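Local coordinates for protein putative GntR-family transcriptional regulator (Bordetella bronchiseptica RB50, PDB 3CNV) that probably regulates transcription as a member of the GntR family, with a UTRA-type ligand-binding domain that would sense a small-molecule effector, at residues L39-R42 against A43-V47; L120-E123 against P124-L128; A86-Y89 against G90-S94; S135-Y138 against G139-M143. One frame throughout, in Å; residues are numbered along the deposited sequence.

Contact 1: L39-R42 against A43-V47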
ATOM      1  N   LEU C  39      12.405  -5.840 -17.842  1.00 19.65           N
ATOM      2  CA  LEU C  39      11.279  -6.456 -18.599  1.00 18.41           C
ATOM      3  C   LEU C  39      11.497  -7.949 -18.820  1.00 19.04           C
ATOM      4  O   LEU C  39      10.644  -8.659 -19.358  1.00 18.72           O
ATOM      5  CB  LEU C  39      11.036  -5.678 -19.915  1.00 20.27           C
ATOM      6  CG  LEU C  39      10.384  -4.284 -19.833  1.00 17.80           C
ATOM      7  CD1 LEU C  39      10.290  -3.485 -21.244  1.00 18.29           C
ATOM      8  CD2 LEU C  39       8.985  -4.303 -19.127  1.00 17.01           C
ATOM      9  N   GLU C  40      12.598  -8.436 -18.280  1.00 19.08           N
ATOM     10  CA  GLU C  40      12.988  -9.844 -18.393  1.00 19.34           C
ATOM     11  C   GLU C  40      12.975 -10.271 -19.852  1.00 19.04           C
ATOM     12  O   GLU C  40      12.413 -11.296 -20.225  1.00 17.67           O
ATOM     13  CB  GLU C  40      12.106 -10.739 -17.502  1.00 20.03           C
ATOM     14  CG  GLU C  40      12.298 -10.381 -15.991  1.00 22.46           C
ATOM     15  CD  GLU C  40      11.259 -10.978 -15.049  1.00 27.02           C
ATOM     16  OE1 GLU C  40      10.623 -11.986 -15.406  1.00 30.98           O
ATOM     17  OE2 GLU C  40      11.061 -10.412 -13.946  1.00 29.10           O
ATOM     18  N   LEU C  41      13.576  -9.435 -20.699  1.00 18.93           N
ATOM     19  CA  LEU C  41      13.732  -9.744 -22.123  1.00 18.89           C
ATOM     20  C   LEU C  41      15.111 -10.332 -22.447  1.00 20.21           C
ATOM     21  O   LEU C  41      16.067 -10.159 -21.711  1.00 20.53           O
ATOM     22  CB  LEU C  41      13.525  -8.518 -22.986  1.00 20.20           C
ATOM     23  CG  LEU C  41      12.306  -7.645 -22.640  1.00 19.32           C
ATOM     24  CD1 LEU C  41      12.197  -6.452 -23.602  1.00 21.28           C
ATOM     25  CD2 LEU C  41      11.134  -8.490 -22.733  1.00 19.32           C
ATOM     26  N   ARG C  42      15.177 -10.994 -23.599  1.00 19.61           N
ATOM     27  CA  ARG C  42      16.446 -11.421 -24.171  1.00 21.37           C
ATOM     28  C   ARG C  42      17.138 -10.200 -24.669  1.00 19.35           C
ATOM     29  O   ARG C  42      16.529  -9.279 -25.082  1.00 19.01           O
ATOM     30  CB  ARG C  42      16.293 -12.427 -25.345  1.00 21.68           C
ATOM     31  CG  ARG C  42      15.502 -13.682 -24.999  1.00 27.15           C
ATOM     32  CD  ARG C  42      15.184 -14.569 -26.230  1.00 33.49           C
ATOM     33  NE  ARG C  42      13.757 -14.926 -26.238  1.00 39.08           N
ATOM     34  CZ  ARG C  42      12.802 -14.160 -26.784  1.00 41.10           C
ATOM     35  NH1 ARG C  42      13.134 -13.064 -27.419  1.00 41.32           N
ATOM     36  NH2 ARG C  42      11.524 -14.513 -26.752  1.00 41.97           N
ATOM     37  N   ALA C  43      18.457 -10.259 -24.672  1.00 18.75           N
ATOM     38  CA  ALA C  43      19.258  -9.198 -25.245  1.00 18.43           C
ATOM     39  C   ALA C  43      18.855  -9.024 -26.687  1.00 17.71           C
ATOM     40  O   ALA C  43      18.753  -9.972 -27.461  1.00 17.90           O
ATOM     41  CB  ALA C  43      20.805  -9.521 -25.129  1.00 18.26           C
ATOM     42  N   GLY C  44      18.612  -7.789 -27.041  1.00 16.88           N
ATOM     43  CA  GLY C  44      18.435  -7.465 -28.415  1.00 16.29           C
ATOM     44  C   GLY C  44      16.989  -7.381 -28.732  1.00 16.10           C
ATOM     45  O   GLY C  44      16.631  -7.084 -29.834  1.00 15.78           O
ATOM     46  N   GLU C  45      16.153  -7.671 -27.748  1.00 15.38           N
ATOM     47  CA  GLU C  45      14.713  -7.560 -27.971  1.00 17.12           C
ATOM     48  C   GLU C  45      14.302  -6.122 -28.200  1.00 17.29           C
ATOM     49  O   GLU C  45      14.839  -5.198 -27.595  1.00 18.03           O
ATOM     50  CB  GLU C  45      13.856  -8.182 -26.848  1.00 16.13           C
ATOM     51  CG  GLU C  45      13.841  -9.685 -26.858  1.00 18.93           C
ATOM     52  CD  GLU C  45      12.614 -10.241 -26.112  1.00 21.34           C
ATOM     53  OE1 GLU C  45      11.510  -9.670 -26.277  1.00 20.41           O
ATOM     54  OE2 GLU C  45      12.749 -11.217 -25.364  1.00 21.38           O
ATOM     55  N   THR C  46      13.365  -5.985 -29.120  1.00 16.77           N
ATOM     56  CA  THR C  46      12.743  -4.719 -29.462  1.00 18.62           C
ATOM     57  C   THR C  46      11.683  -4.345 -28.436  1.00 17.15           C
ATOM     58  O   THR C  46      10.945  -5.190 -27.954  1.00 16.23           O
ATOM     59  CB  THR C  46      12.157  -4.788 -30.910  1.00 19.70           C
ATOM     60  OG1 THR C  46      13.266  -4.907 -31.855  1.00 23.29           O
ATOM     61  CG2 THR C  46      11.323  -3.623 -31.202  1.00 19.58           C
ATOM     62  N   VAL C  47      11.686  -3.055 -28.101  1.00 15.89           N
ATOM     63  CA  VAL C  47      10.704  -2.408 -27.233  1.00 15.92           C
ATOM     64  C   VAL C  47      10.080  -1.197 -27.946  1.00 15.96           C
ATOM     65  O   VAL C  47      10.674  -0.558 -28.766  1.00 15.10           O
ATOM     66  CB  VAL C  47      11.265  -1.971 -25.830  1.00 14.67           C
ATOM     67  CG1 VAL C  47      11.688  -3.257 -24.974  1.00 12.26           C
ATOM     68  CG2 VAL C  47      12.403  -0.985 -25.984  1.00 14.12           C
TER
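Arg42 and Glu45 hold each other through backbone and side chain round the type II beta turn that they bracket. Glu45 N closes the turn by donating to Arg42 O at 3.1 Å, and Gly44 supplies the positive phi of the third position. The carboxylate then returns the grip. With CG beside the backbone N (chi1 -74°) and the chain extended from there, Glu45 folds back until OE2 accepts the amide of Arg42, Arg42 N to OE2 being 3.0 Å. That bond is nearly straight, 165° at the hydrogen, although it meets the oxygen from above the carboxylate plane. The same OE2 lies 2.8 Å from Arg42 NH1, over one face of the guanidinium. It sits well out of the guanidinium plane, with the two flat groups 19° apart, so no N-H points at it and the salt bridge rests on charge alone. Leu41 crosses the glutamate at about a right angle, its CB 3.7 Å from Glu45 OE2. Farther along, Leu41 CD1 packs 3.5 Å from Val47 CG1, and Leu39 CD1 reaches the same methyl. The loop leaves helix 33-38 through a Schellman motif at Glu40 and enters strand 46-56, where Val47 pairs by backbone with Leu29. One oxygen thus serves both an amide N-H and a nearby positive charge, which would probably favour an ionised Glu45 and stiffen the turn.

Contact 2: L120-E123 against P124-L128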
ATOM      1  N   LEU C 120       8.548  21.101 -19.208  1.00 18.60           N
ATOM      2  CA  LEU C 120       7.785  21.332 -17.963  1.00 17.79           C
ATOM      3  C   LEU C 120       7.633  22.794 -17.622  1.00 18.61           C
ATOM      4  O   LEU C 120       6.975  23.182 -16.646  1.00 19.67           O
ATOM      5  CB  LEU C 120       8.398  20.557 -16.791  1.00 17.96           C
ATOM      6  CG  LEU C 120       8.190  19.026 -16.867  1.00 16.23           C
ATOM      7  CD1 LEU C 120       8.899  18.318 -15.697  1.00 15.48           C
ATOM      8  CD2 LEU C 120       6.671  18.605 -16.869  1.00 13.44           C
ATOM      9  N   GLY C 121       8.212  23.597 -18.476  1.00 17.86           N
ATOM     10  CA  GLY C 121       8.130  25.061 -18.376  1.00 19.11           C
ATOM     11  C   GLY C 121       9.002  25.634 -17.295  1.00 18.55           C
ATOM     12  O   GLY C 121       8.696  26.661 -16.734  1.00 16.62           O
ATOM     13  N   VAL C 122      10.084  24.938 -16.992  1.00 19.20           N
ATOM     14  CA  VAL C 122      10.980  25.356 -15.910  1.00 19.24           C
ATOM     15  C   VAL C 122      12.416  25.543 -16.341  1.00 20.04           C
ATOM     16  O   VAL C 122      12.812  25.183 -17.412  1.00 21.26           O
ATOM     17  CB  VAL C 122      10.966  24.319 -14.741  1.00 20.16           C
ATOM     18  CG1 VAL C 122       9.549  24.119 -14.214  1.00 19.72           C
ATOM     19  CG2 VAL C 122      11.541  22.937 -15.169  1.00 17.31           C
ATOM     20  N   GLU C 123      13.210  26.068 -15.438  1.00 20.89           N
ATOM     21  CA  GLU C 123      14.626  26.303 -15.705  1.00 22.08           C
ATOM     22  C   GLU C 123      15.437  25.048 -15.440  1.00 21.05           C
ATOM     23  O   GLU C 123      15.136  24.291 -14.539  1.00 20.33           O
ATOM     24  CB  GLU C 123      15.166  27.472 -14.836  1.00 22.30           C
ATOM     25  CG  GLU C 123      15.368  27.076 -13.366  1.00 26.72           C
ATOM     26  CD  GLU C 123      14.085  27.022 -12.439  1.00 31.75           C
ATOM     27  OE1 GLU C 123      12.863  27.084 -12.913  1.00 28.27           O
ATOM     28  OE2 GLU C 123      14.370  26.919 -11.195  1.00 34.23           O
ATOM     29  N   PRO C 124      16.498  24.819 -16.216  1.00 21.48           N
ATOM     30  CA  PRO C 124      17.281  23.644 -15.820  1.00 21.77           C
ATOM     31  C   PRO C 124      17.809  23.748 -14.392  1.00 20.09           C
ATOM     32  O   PRO C 124      18.170  24.833 -13.897  1.00 19.05           O
ATOM     33  CB  PRO C 124      18.425  23.622 -16.853  1.00 22.30           C
ATOM     34  CG  PRO C 124      17.956  24.462 -17.982  1.00 23.13           C
ATOM     35  CD  PRO C 124      17.073  25.511 -17.379  1.00 22.76           C
ATOM     36  N   GLY C 125      17.849  22.626 -13.719  1.00 19.00           N
ATOM     37  CA  GLY C 125      18.267  22.617 -12.311  1.00 17.88           C
ATOM     38  C   GLY C 125      17.110  22.570 -11.341  1.00 16.79           C
ATOM     39  O   GLY C 125      17.279  22.201 -10.182  1.00 17.15           O
ATOM     40  N   ARG C 126      15.916  22.892 -11.838  1.00 16.18           N
ATOM     41  CA  ARG C 126      14.668  22.868 -11.010  1.00 15.02           C
ATOM     42  C   ARG C 126      14.444  21.490 -10.392  1.00 14.88           C
ATOM     43  O   ARG C 126      14.580  20.453 -11.084  1.00 14.15           O
ATOM     44  CB  ARG C 126      13.463  23.231 -11.868  1.00 15.69           C
ATOM     45  CG  ARG C 126      12.117  23.047 -11.288  1.00 16.31           C
ATOM     46  CD  ARG C 126      11.836  23.994 -10.162  1.00 22.33           C
ATOM     47  NE  ARG C 126      11.094  25.100 -10.680  1.00 29.75           N
ATOM     48  CZ  ARG C 126       9.846  25.385 -10.369  1.00 31.05           C
ATOM     49  NH1 ARG C 126       9.186  24.712  -9.450  1.00 32.27           N
ATOM     50  NH2 ARG C 126       9.289  26.399 -10.948  1.00 30.97           N
ATOM     51  N   PRO C 127      14.166  21.442  -9.075  1.00 13.42           N
ATOM     52  CA  PRO C 127      13.963  20.074  -8.543  1.00 13.04           C
ATOM     53  C   PRO C 127      12.646  19.441  -9.035  1.00 13.08           C
ATOM     54  O   PRO C 127      11.573  20.114  -9.088  1.00 12.49           O
ATOM     55  CB  PRO C 127      13.894  20.299  -7.048  1.00 12.80           C
ATOM     56  CG  PRO C 127      14.596  21.520  -6.792  1.00 13.83           C
ATOM     57  CD  PRO C 127      14.353  22.431  -7.995  1.00 13.95           C
ATOM     58  N   LEU C 128      12.785  18.181  -9.450  1.00 12.99           N
ATOM     59  CA  LEU C 128      11.674  17.353  -9.954  1.00 12.99           C
ATOM     60  C   LEU C 128      11.687  16.046  -9.161  1.00 12.95           C
ATOM     61  O   LEU C 128      12.752  15.595  -8.642  1.00 13.12           O
ATOM     62  CB  LEU C 128      11.831  17.013 -11.451  1.00 11.84           C
ATOM     63  CG  LEU C 128      12.033  18.156 -12.421  1.00 13.25           C
ATOM     64  CD1 LEU C 128      12.298  17.614 -13.895  1.00 10.31           C
ATOM     65  CD2 LEU C 128      10.804  19.112 -12.390  1.00 12.86           C
TER
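Glu123 and Arg126 are the ends of a type II beta turn that carries the chain from helix 117-120 into strand 127-137, closed by the bond from Arg126 N to Glu123 O at 3.1 Å. Gly125 takes the positive phi inside the turn. The tight part is apolar and lies at the strand end: Leu120 and Leu128 reach toward each other tip to tip, with Leu120 CD1 3.9 Å from both Leu128 CD1 and CD2. Both leucines are buried; Leu120 also rests on Pro60 and Ile63, and Leu128 on Ala112 and Ile116. Val122 forms the transition, its CG2 3.8 Å from Arg126 CB while its CG1 sits over one face of the guanidinium. The loose side is that of Glu123 and Pro124, which are exposed. Here the glutamate, its CG between the backbone N and the carbonyl carbon, bends at chi2 (-79°) and crosses the arginine at about a right angle; Arg126, bent at both chi2 and chi3, curls its guanidinium round to meet it. The resulting salt bridge is long, and its hydrogen bond weak despite being almost straight, 175° at the hydrogen. Carboxylate and guanidinium planes are 48° apart, so the pair is not a flat two-pronged one. Arg126 NE alone makes the bond, with Glu123 OE1 3.5 Å away at the guanidinium edge and in its plane.

Contact 3: A86-Y89 against G90-S94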
ATOM      1  N   ALA C  86      -8.557   7.288 -24.488  1.00 29.59           N
ATOM      2  CA  ALA C  86      -8.195   6.551 -23.273  1.00 27.97           C
ATOM      3  C   ALA C  86      -6.876   6.977 -22.604  1.00 24.92           C
ATOM      4  O   ALA C  86      -5.854   7.284 -23.202  1.00 24.41           O
ATOM      5  CB  ALA C  86      -8.211   4.974 -23.501  1.00 27.47           C
ATOM      6  N   PRO C  87      -6.895   6.904 -21.313  1.00 24.48           N
ATOM      7  CA  PRO C  87      -5.654   6.800 -20.586  1.00 22.14           C
ATOM      8  C   PRO C  87      -4.846   5.608 -21.083  1.00 20.52           C
ATOM      9  O   PRO C  87      -5.409   4.570 -21.518  1.00 17.95           O
ATOM     10  CB  PRO C  87      -6.123   6.627 -19.145  1.00 23.62           C
ATOM     11  CG  PRO C  87      -7.608   6.758 -19.148  1.00 26.73           C
ATOM     12  CD  PRO C  87      -8.087   6.560 -20.511  1.00 25.02           C
ATOM     13  N   LEU C  88      -3.530   5.732 -21.054  1.00 18.37           N
ATOM     14  CA  LEU C  88      -2.681   4.611 -21.521  1.00 16.88           C
ATOM     15  C   LEU C  88      -2.989   3.222 -20.885  1.00 15.71           C
ATOM     16  O   LEU C  88      -3.079   2.223 -21.598  1.00 14.45           O
ATOM     17  CB  LEU C  88      -1.203   4.910 -21.322  1.00 18.52           C
ATOM     18  CG  LEU C  88      -0.646   6.037 -22.212  1.00 20.23           C
ATOM     19  CD1 LEU C  88       0.833   6.331 -21.914  1.00 24.19           C
ATOM     20  CD2 LEU C  88      -0.792   5.605 -23.647  1.00 21.99           C
ATOM     21  N   TYR C  89      -3.031   3.135 -19.556  1.00 14.97           N
ATOM     22  CA  TYR C  89      -3.265   1.831 -18.911  1.00 15.22           C
ATOM     23  C   TYR C  89      -4.577   1.264 -19.361  1.00 14.49           C
ATOM     24  O   TYR C  89      -4.721   0.064 -19.533  1.00 15.34           O
ATOM     25  CB  TYR C  89      -3.148   1.838 -17.376  1.00 13.83           C
ATOM     26  CG  TYR C  89      -1.745   1.982 -16.893  1.00 13.76           C
ATOM     27  CD1 TYR C  89      -0.794   0.981 -17.095  1.00 16.47           C
ATOM     28  CD2 TYR C  89      -1.388   3.084 -16.168  1.00 16.35           C
ATOM     29  CE1 TYR C  89       0.508   1.131 -16.627  1.00 17.34           C
ATOM     30  CE2 TYR C  89      -0.108   3.243 -15.672  1.00 15.32           C
ATOM     31  CZ  TYR C  89       0.836   2.281 -15.908  1.00 16.72           C
ATOM     32  OH  TYR C  89       2.099   2.497 -15.393  1.00 15.76           O
ATOM     33  N   GLY C  90      -5.533   2.137 -19.594  1.00 15.30           N
ATOM     34  CA  GLY C  90      -6.857   1.661 -20.092  1.00 15.88           C
ATOM     35  C   GLY C  90      -6.723   1.137 -21.509  1.00 16.71           C
ATOM     36  O   GLY C  90      -7.326   0.129 -21.870  1.00 17.94           O
ATOM     37  N   LEU C  91      -5.915   1.816 -22.327  1.00 16.53           N
ATOM     38  CA  LEU C  91      -5.629   1.375 -23.703  1.00 17.56           C
ATOM     39  C   LEU C  91      -4.928  -0.004 -23.677  1.00 17.88           C
ATOM     40  O   LEU C  91      -5.247  -0.890 -24.447  1.00 18.78           O
ATOM     41  CB  LEU C  91      -4.727   2.360 -24.451  1.00 17.55           C
ATOM     42  CG  LEU C  91      -4.285   1.936 -25.860  1.00 21.19           C
ATOM     43  CD1 LEU C  91      -5.553   1.968 -26.846  1.00 26.80           C
ATOM     44  CD2 LEU C  91      -3.113   2.788 -26.450  1.00 25.36           C
ATOM     45  N   PHE C  92      -3.959  -0.168 -22.786  1.00 17.74           N
ATOM     46  CA  PHE C  92      -3.201  -1.413 -22.737  1.00 17.92           C
ATOM     47  C   PHE C  92      -4.165  -2.551 -22.389  1.00 18.30           C
ATOM     48  O   PHE C  92      -4.057  -3.644 -22.905  1.00 17.43           O
ATOM     49  CB  PHE C  92      -2.041  -1.377 -21.736  1.00 16.80           C
ATOM     50  CG  PHE C  92      -1.020  -0.291 -21.974  1.00 18.24           C
ATOM     51  CD1 PHE C  92      -0.882   0.304 -23.222  1.00 18.06           C
ATOM     52  CD2 PHE C  92      -0.153   0.088 -20.941  1.00 20.10           C
ATOM     53  CE1 PHE C  92       0.073   1.288 -23.439  1.00 19.87           C
ATOM     54  CE2 PHE C  92       0.824   1.058 -21.145  1.00 16.31           C
ATOM     55  CZ  PHE C  92       0.942   1.654 -22.409  1.00 19.28           C
ATOM     56  N   GLU C  93      -5.115  -2.257 -21.522  1.00 19.51           N
ATOM     57  CA  GLU C  93      -6.133  -3.241 -21.101  1.00 21.20           C
ATOM     58  C   GLU C  93      -7.050  -3.606 -22.245  1.00 21.47           C
ATOM     59  O   GLU C  93      -7.175  -4.781 -22.630  1.00 19.97           O
ATOM     60  CB  GLU C  93      -7.016  -2.730 -19.920  1.00 21.91           C
ATOM     61  CG  GLU C  93      -6.477  -3.033 -18.573  1.00 24.80           C
ATOM     62  CD  GLU C  93      -7.283  -2.456 -17.351  1.00 28.18           C
ATOM     63  OE1 GLU C  93      -8.372  -1.842 -17.547  1.00 23.88           O
ATOM     64  OE2 GLU C  93      -6.765  -2.628 -16.187  1.00 27.51           O
ATOM     65  N   SER C  94      -7.690  -2.586 -22.787  1.00 20.36           N
ATOM     66  CA  SER C  94      -8.713  -2.817 -23.810  1.00 22.22           C
ATOM     67  C   SER C  94      -8.215  -3.264 -25.175  1.00 20.79           C
ATOM     68  O   SER C  94      -8.866  -4.094 -25.815  1.00 18.36           O
ATOM     69  CB  SER C  94      -9.553  -1.555 -24.044  1.00 23.45           C
ATOM     70  OG  SER C  94     -10.077  -1.250 -22.783  1.00 28.87           O
TER
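Pro87 O, Leu88 O and Tyr89 O receive the amides of Leu91, Phe92 and Glu93 in turn, the i to i+4 pattern that opens helix 88-96, with Pro87 at the N-cap position. Leu91 N to Pro87 O measures 2.9 Å, and the Glu93 N to Tyr89 O bond is slightly longer at 3.1 Å. Ahead of them the amides of Leu88 and Tyr89 bind a citrate anion, probably from the crystallisation liquor; the first N-H groups of a helix have no acceptor a turn earlier within it, and the helix dipole would probably also favour an anion there, which may mark a ligand pocket. Among the side chains, Ala86 CB lies 4.5 Å from Leu91 CB. Tyr89 and Phe92 approach obliquely, ring planes at 85° and CD1 of Tyr89 4.0 Å from CD2 of Phe92. The tyrosine hydroxyl is held by Glu144 and Arg133, while Glu93 OE1 accepts Arg2 N of the third subunit. Phe92, its chi2 at -21°, lays its ring against the preceding turn, and Leu88 CB touches CZ at the far end. Besides accepting Phe92 N at 2.8 Å, Leu88 O therefore stands over one face of that ring, 3.3 Å from Phe92 CG.

Contact 4: S135-Y138 against G139-M143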
ATOM      1  N   SER C 135       5.854  -2.150 -13.900  1.00 12.91           N
ATOM      2  CA  SER C 135       4.484  -2.628 -13.712  1.00 13.17           C
ATOM      3  C   SER C 135       4.400  -4.056 -14.157  1.00 12.69           C
ATOM      4  O   SER C 135       5.030  -4.504 -15.146  1.00 11.65           O
ATOM      5  CB  SER C 135       3.469  -1.825 -14.564  1.00 12.88           C
ATOM      6  OG  SER C 135       3.635  -0.507 -14.270  1.00 14.95           O
ATOM      7  N   TYR C 136       3.606  -4.789 -13.405  1.00 13.41           N
ATOM      8  CA  TYR C 136       3.491  -6.232 -13.551  1.00 12.90           C
ATOM      9  C   TYR C 136       2.057  -6.662 -13.844  1.00 14.39           C
ATOM     10  O   TYR C 136       1.099  -6.093 -13.356  1.00 13.87           O
ATOM     11  CB  TYR C 136       4.009  -6.969 -12.275  1.00 13.74           C
ATOM     12  CG  TYR C 136       5.470  -6.744 -11.969  1.00 14.04           C
ATOM     13  CD1 TYR C 136       6.414  -7.644 -12.376  1.00 12.67           C
ATOM     14  CD2 TYR C 136       5.904  -5.608 -11.297  1.00 13.33           C
ATOM     15  CE1 TYR C 136       7.770  -7.414 -12.153  1.00 18.78           C
ATOM     16  CE2 TYR C 136       7.266  -5.388 -11.039  1.00 12.11           C
ATOM     17  CZ  TYR C 136       8.175  -6.269 -11.511  1.00 17.50           C
ATOM     18  OH  TYR C 136       9.538  -6.094 -11.325  1.00 24.23           O
ATOM     19  N   THR C 137       1.936  -7.663 -14.685  1.00 14.87           N
ATOM     20  CA  THR C 137       0.684  -8.340 -14.878  1.00 17.74           C
ATOM     21  C   THR C 137       0.739  -9.564 -13.975  1.00 20.10           C
ATOM     22  O   THR C 137       1.739  -9.839 -13.290  1.00 22.00           O
ATOM     23  CB  THR C 137       0.422  -8.761 -16.380  1.00 18.33           C
ATOM     24  OG1 THR C 137       1.392  -9.737 -16.839  1.00 19.35           O
ATOM     25  CG2 THR C 137       0.508  -7.587 -17.303  1.00 20.74           C
ATOM     26  N   TYR C 138      -0.337 -10.297 -13.988  1.00 22.53           N
ATOM     27  CA  TYR C 138      -0.378 -11.668 -13.371  1.00 24.47           C
ATOM     28  C   TYR C 138       0.864 -12.588 -13.530  1.00 24.32           C
ATOM     29  O   TYR C 138       1.470 -12.738 -14.576  1.00 24.16           O
ATOM     30  CB  TYR C 138      -1.729 -12.339 -13.773  1.00 25.14           C
ATOM     31  CG  TYR C 138      -2.892 -11.608 -13.044  1.00 31.65           C
ATOM     32  CD1 TYR C 138      -3.126 -11.809 -11.661  1.00 39.26           C
ATOM     33  CD2 TYR C 138      -3.717 -10.715 -13.698  1.00 37.88           C
ATOM     34  CE1 TYR C 138      -4.155 -11.134 -10.966  1.00 40.77           C
ATOM     35  CE2 TYR C 138      -4.753 -10.012 -13.008  1.00 40.62           C
ATOM     36  CZ  TYR C 138      -4.963 -10.229 -11.638  1.00 41.39           C
ATOM     37  OH  TYR C 138      -5.955  -9.557 -10.919  1.00 40.53           O
ATOM     38  N   GLY C 139       1.222 -13.200 -12.427  1.00 24.88           N
ATOM     39  CA  GLY C 139       2.312 -14.142 -12.439  1.00 25.18           C
ATOM     40  C   GLY C 139       3.627 -13.422 -12.326  1.00 25.42           C
ATOM     41  O   GLY C 139       4.671 -13.983 -12.647  1.00 27.89           O
ATOM     42  N   ASP C 140       3.569 -12.174 -11.891  1.00 25.12           N
ATOM     43  CA  ASP C 140       4.782 -11.321 -11.706  1.00 24.92           C
ATOM     44  C   ASP C 140       5.562 -11.083 -13.002  1.00 23.36           C
ATOM     45  O   ASP C 140       6.839 -11.126 -13.054  1.00 23.18           O
ATOM     46  CB  ASP C 140       5.719 -11.936 -10.644  1.00 26.26           C
ATOM     47  CG  ASP C 140       5.226 -11.666  -9.253  1.00 27.91           C
ATOM     48  OD1 ASP C 140       4.836 -10.502  -9.006  1.00 30.82           O
ATOM     49  OD2 ASP C 140       5.186 -12.608  -8.448  1.00 31.39           O
ATOM     50  N   ARG C 141       4.789 -10.977 -14.075  1.00 20.62           N
ATOM     51  CA  ARG C 141       5.368 -10.739 -15.404  1.00 19.39           C
ATOM     52  C   ARG C 141       5.510  -9.253 -15.639  1.00 16.24           C
ATOM     53  O   ARG C 141       4.515  -8.561 -15.633  1.00 15.06           O
ATOM     54  CB  ARG C 141       4.507 -11.321 -16.487  1.00 20.11           C
ATOM     55  CG  ARG C 141       4.569 -12.807 -16.484  1.00 24.24           C
ATOM     56  CD  ARG C 141       3.601 -13.406 -17.482  1.00 30.38           C
ATOM     57  NE  ARG C 141       3.853 -14.841 -17.609  1.00 35.09           N
ATOM     58  CZ  ARG C 141       3.500 -15.780 -16.728  1.00 38.74           C
ATOM     59  NH1 ARG C 141       2.814 -15.474 -15.632  1.00 38.99           N
ATOM     60  NH2 ARG C 141       3.809 -17.048 -16.977  1.00 38.76           N
ATOM     61  N   PRO C 142       6.733  -8.761 -15.831  1.00 14.50           N
ATOM     62  CA  PRO C 142       6.888  -7.336 -16.063  1.00 14.12           C
ATOM     63  C   PRO C 142       6.466  -6.964 -17.481  1.00 13.86           C
ATOM     64  O   PRO C 142       6.787  -7.666 -18.429  1.00 12.93           O
ATOM     65  CB  PRO C 142       8.372  -7.104 -15.776  1.00 13.77           C
ATOM     66  CG  PRO C 142       9.011  -8.368 -16.097  1.00 14.29           C
ATOM     67  CD  PRO C 142       8.033  -9.457 -15.880  1.00 16.71           C
HETATM   68  N   MSE C 143       5.689  -5.920 -17.612  1.00 13.29           N
HETATM   69  CA  MSE C 143       5.151  -5.502 -18.907  1.00 13.82           C
HETATM   70  C   MSE C 143       5.358  -4.031 -19.284  1.00 12.42           C
HETATM   71  O   MSE C 143       5.043  -3.599 -20.412  1.00 13.22           O
HETATM   72  CB  MSE C 143       3.614  -5.745 -18.960  1.00 13.82           C
HETATM   73  CG  MSE C 143       3.157  -7.154 -19.107  1.00 16.50           C
HETATM   74 SE   MSE C 143       4.019  -8.244 -20.504  0.50 17.02          SE
HETATM   75  CE  MSE C 143       3.449  -7.226 -22.026  1.00 23.10           C
TER
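Arg141 lies beside Thr137 and Tyr138 at the end of a beta hairpin, and its side chain can be traced atom by atom. CB meets Thr137 OG1 at 3.5 Å, on the sheet face the two residues share. CG then passes Tyr138 O at 3.6 Å and CD keeps close to the same oxygen. The chain is extended from CG to NE, and the turn at chi4 (76°) brings NH1 round to donate to Tyr138 O at 3.2 Å. The carbonyl oxygen sits at the guanidinium edge, 5° out of its plane, so the arginine clasps the hairpin turn. The backbone shows a G1 beta bulge: Asp140 and Arg141 both face Thr137, whose N is bonded firmly to Arg141 O while the return bond from Arg141 N is weak. Farther from the turn, Met143 N, of a selenomethionine, donates to Ser135 O at 2.9 Å almost straight, 175° at the hydrogen. Thr137 CG2 and Met143 CG, at 3.2 Å, are closer than usual van der Waals contact, so the exact distance is doubtful. On the other face Tyr136 CE1 touches Pro142 CB at 3.7 Å, and Asp140 O lies at the tyrosine ring edge. Arg102 adds a cation-pi contact to Tyr136 and a salt bridge to Asp140. The hairpin joins strands 127-137 and 141-150 within the six-stranded sheet: strand 102-111 flanks the first of them, Pro142 reaches Glu40 just after helix 33-38, and Tyr138 packs on Ala9 of the third subunit.

Along the chain the order is contact 1, contact 3, contact 2, contact 4, all within the UTRA domain. Contacts 1, 2 and 4 belong to the six-stranded antiparallel sheet: contact 1 at the start of strand 46-56, contacts 2 and 4 at opposite ends of strand 127-137, their centres about 33 Å apart. Contacts 1 and 4 are neighbours, centres about 15 Å apart, and touch through Leu39 and Glu40 against Pro142 and Met143. Contact 3, on helix 88-96, lies about 16 Å from contact 4 between centres. There Glu144 binds both the Tyr89 hydroxyl and Ser135 OG, tying the citrate-binding helix end to the sheet, consistent with a ligand site between them.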